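Local structure of Aar187cp (Eremothecium gossypii, 3ZIL) at residues 326-334 against 367-375. The protein probably regulates the establishment of sister-chromatid cohesion by cohesin, as the Wapl-family protein Wpl1, of which this chain is the helical C-terminal Wap1 part. Numbering follows the deposited sequence.
Sequences FLLVYAYSA and IHTRITRVL
V374 lays its CG2 methyl over one face of the Y332 ring. This is a CH-pi contact: the methyl sits 3.6 Å from the ring centroid, almost straight above the centre. Both V374 methyls, CG1 and CG2, also reach A331 CB, at 4.0 Å. Past the ring, Y332 OH donates a hydrogen bond to R370 O at 2.8 Å. The donor lies in the carbonyl plane, on a lone pair, with a C=O...O angle of 122°. This carbonyl also takes a weak bond from V374 N, one turn on. The CG of R373 lies 3.6 Å from Y332 OH. With an alanine at Y332, R370 O is likely to lose its hydroxyl donor and V374 CG2 the ring beneath it. L328 holds CG anti to the backbone N (chi1 172°), which carries CD2 to I371 CG1 at 3.7 Å and to I367 CG2 at 3.9 Å. The guanidinium of R370 leads away to N287, by a hydrogen bond, and to E291, by a salt bridge. Segments 326-334 and 367-375, on helices 321-336 and 365-375, run at 40° to each other with axes 10.2 Å apart at closest approach, near the C-terminal end of the chain. Helix 343-360 lies between them in sequence and also touches I371 and V374. The interface is mainly apolar. Its one cross-helix hydrogen bond, together with the methyl over the ring face, is likely to limit how far the Y332 ring can turn.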
# COMPACT_ATOMS: atom_id res chain seq x y z
N PHE A 326 -24.10 -0.89 -2.73
CA PHE A 326 -24.56 -2.20 -2.30
C PHE A 326 -25.53 -2.78 -3.31
O PHE A 326 -25.51 -3.98 -3.59
CB PHE A 326 -25.20 -2.12 -0.90
CG PHE A 326 -25.77 -3.42 -0.43
CD1 PHE A 326 -25.00 -4.29 0.26
CD2 PHE A 326 -27.09 -3.77 -0.72
CE1 PHE A 326 -25.51 -5.52 0.68
CE2 PHE A 326 -27.59 -5.00 -0.36
CZ PHE A 326 -26.81 -5.87 0.37
N LEU A 327 -26.44 -1.93 -3.81
CA LEU A 327 -27.50 -2.40 -4.72
C LEU A 327 -26.91 -2.83 -6.07
O LEU A 327 -27.39 -3.76 -6.70
CB LEU A 327 -28.49 -1.26 -4.95
CG LEU A 327 -29.36 -0.90 -3.75
CD1 LEU A 327 -30.34 0.26 -4.05
CD2 LEU A 327 -30.13 -2.08 -3.22
N LEU A 328 -25.92 -2.07 -6.54
CA LEU A 328 -25.23 -2.43 -7.76
C LEU A 328 -24.57 -3.80 -7.59
O LEU A 328 -24.67 -4.65 -8.49
CB LEU A 328 -24.20 -1.34 -8.14
CG LEU A 328 -23.25 -1.63 -9.31
CD1 LEU A 328 -24.00 -2.01 -10.56
CD2 LEU A 328 -22.34 -0.43 -9.56
N VAL A 329 -23.87 -4.00 -6.47
CA VAL A 329 -23.15 -5.24 -6.30
C VAL A 329 -24.21 -6.37 -6.21
O VAL A 329 -24.07 -7.41 -6.86
CB VAL A 329 -22.21 -5.22 -5.06
CG1 VAL A 329 -21.82 -6.64 -4.65
CG2 VAL A 329 -20.98 -4.29 -5.30
N TYR A 330 -25.27 -6.12 -5.45
CA TYR A 330 -26.42 -7.03 -5.38
C TYR A 330 -27.04 -7.42 -6.78
O TYR A 330 -27.28 -8.58 -7.05
CB TYR A 330 -27.51 -6.47 -4.46
CG TYR A 330 -28.68 -7.43 -4.43
CD1 TYR A 330 -28.54 -8.74 -3.92
CD2 TYR A 330 -29.92 -7.06 -4.95
CE1 TYR A 330 -29.60 -9.63 -3.95
CE2 TYR A 330 -30.98 -7.94 -4.96
CZ TYR A 330 -30.81 -9.22 -4.47
OH TYR A 330 -31.88 -10.07 -4.49
N ALA A 331 -27.26 -6.45 -7.63
CA ALA A 331 -27.82 -6.69 -8.97
C ALA A 331 -26.94 -7.69 -9.72
O ALA A 331 -27.45 -8.59 -10.41
CB ALA A 331 -27.91 -5.38 -9.73
N TYR A 332 -25.60 -7.56 -9.56
CA TYR A 332 -24.66 -8.53 -10.17
C TYR A 332 -24.82 -9.92 -9.56
O TYR A 332 -24.86 -10.95 -10.28
CB TYR A 332 -23.17 -8.04 -10.07
CG TYR A 332 -22.79 -7.10 -11.23
CD1 TYR A 332 -22.51 -7.60 -12.46
CD2 TYR A 332 -22.72 -5.71 -11.06
CE1 TYR A 332 -22.21 -6.80 -13.53
CE2 TYR A 332 -22.36 -4.90 -12.11
CZ TYR A 332 -22.09 -5.46 -13.35
OH TYR A 332 -21.77 -4.70 -14.46
N SER A 333 -25.00 -9.97 -8.24
CA SER A 333 -25.16 -11.25 -7.57
C SER A 333 -26.48 -11.96 -8.02
O SER A 333 -26.48 -13.10 -8.55
CB SER A 333 -25.12 -11.06 -6.08
OG SER A 333 -25.29 -12.33 -5.50
N ALA A 334 -27.58 -11.27 -7.78
CA ALA A 334 -28.88 -11.71 -8.28
C ALA A 334 -28.84 -12.23 -9.72
O ALA A 334 -29.30 -13.34 -9.96
CB ALA A 334 -29.90 -10.59 -8.13
N ILE A 367 -17.69 2.93 -12.55
CA ILE A 367 -18.98 2.57 -11.94
C ILE A 367 -20.16 2.80 -12.93
O ILE A 367 -21.03 1.94 -13.04
CB ILE A 367 -19.23 3.34 -10.63
CG1 ILE A 367 -18.10 3.03 -9.62
CG2 ILE A 367 -20.62 3.00 -10.08
CD1 ILE A 367 -18.25 3.66 -8.26
N HIS A 368 -20.20 3.93 -13.63
CA HIS A 368 -21.32 4.24 -14.53
C HIS A 368 -21.51 3.10 -15.52
O HIS A 368 -22.63 2.67 -15.84
CB HIS A 368 -21.02 5.53 -15.28
CG HIS A 368 -22.09 5.93 -16.28
ND1 HIS A 368 -23.40 5.90 -16.00
CD2 HIS A 368 -21.99 6.41 -17.56
CE1 HIS A 368 -24.10 6.34 -17.05
NE2 HIS A 368 -23.24 6.63 -18.01
N THR A 369 -20.38 2.62 -15.97
CA THR A 369 -20.23 1.72 -17.09
C THR A 369 -20.70 0.33 -16.56
O THR A 369 -21.38 -0.44 -17.25
CB THR A 369 -18.72 1.87 -17.46
OG1 THR A 369 -18.55 2.48 -18.73
CG2 THR A 369 -17.87 0.64 -17.23
N ARG A 370 -20.42 0.06 -15.28
CA ARG A 370 -20.92 -1.17 -14.65
C ARG A 370 -22.41 -1.18 -14.36
O ARG A 370 -23.04 -2.22 -14.39
CB ARG A 370 -20.08 -1.51 -13.44
CG ARG A 370 -18.79 -2.12 -13.97
CD ARG A 370 -17.64 -1.80 -13.11
NE ARG A 370 -16.50 -2.60 -13.54
CZ ARG A 370 -15.49 -2.91 -12.75
NH1 ARG A 370 -15.45 -2.52 -11.46
NH2 ARG A 370 -14.55 -3.64 -13.24
N ILE A 371 -22.93 -0.02 -14.06
CA ILE A 371 -24.34 0.17 -13.86
C ILE A 371 -25.05 -0.07 -15.21
O ILE A 371 -25.97 -0.86 -15.28
CB ILE A 371 -24.67 1.58 -13.32
CG1 ILE A 371 -24.14 1.79 -11.88
CG2 ILE A 371 -26.19 1.75 -13.32
CD1 ILE A 371 -24.05 3.26 -11.49
N THR A 372 -24.61 0.59 -16.27
CA THR A 372 -25.20 0.44 -17.60
C THR A 372 -25.34 -1.02 -18.01
O THR A 372 -26.39 -1.44 -18.44
CB THR A 372 -24.35 1.13 -18.66
OG1 THR A 372 -24.65 2.52 -18.64
CG2 THR A 372 -24.67 0.53 -20.07
N ARG A 373 -24.21 -1.73 -17.94
CA ARG A 373 -24.12 -3.15 -18.23
C ARG A 373 -25.20 -3.96 -17.51
O ARG A 373 -25.89 -4.77 -18.16
CB ARG A 373 -22.69 -3.66 -17.92
CG ARG A 373 -22.49 -5.17 -17.96
CD ARG A 373 -23.02 -5.73 -19.27
NE ARG A 373 -22.31 -6.90 -19.76
CZ ARG A 373 -22.07 -7.15 -21.05
NH1 ARG A 373 -22.46 -6.29 -21.98
NH2 ARG A 373 -21.42 -8.24 -21.40
N VAL A 374 -25.37 -3.70 -16.21
CA VAL A 374 -26.30 -4.41 -15.35
C VAL A 374 -27.74 -4.02 -15.71
O VAL A 374 -28.61 -4.88 -15.74
CB VAL A 374 -25.97 -4.20 -13.82
CG1 VAL A 374 -27.05 -3.41 -13.12
CG2 VAL A 374 -25.84 -5.54 -13.11
N LEU A 375 -27.99 -2.74 -16.04
CA LEU A 375 -29.35 -2.32 -16.36
C LEU A 375 -29.88 -3.00 -17.65
O LEU A 375 -31.08 -2.99 -17.92
CB LEU A 375 -29.41 -0.83 -16.54
CG LEU A 375 -29.25 0.02 -15.31
CD1 LEU A 375 -29.12 1.49 -15.74
CD2 LEU A 375 -30.36 -0.26 -14.31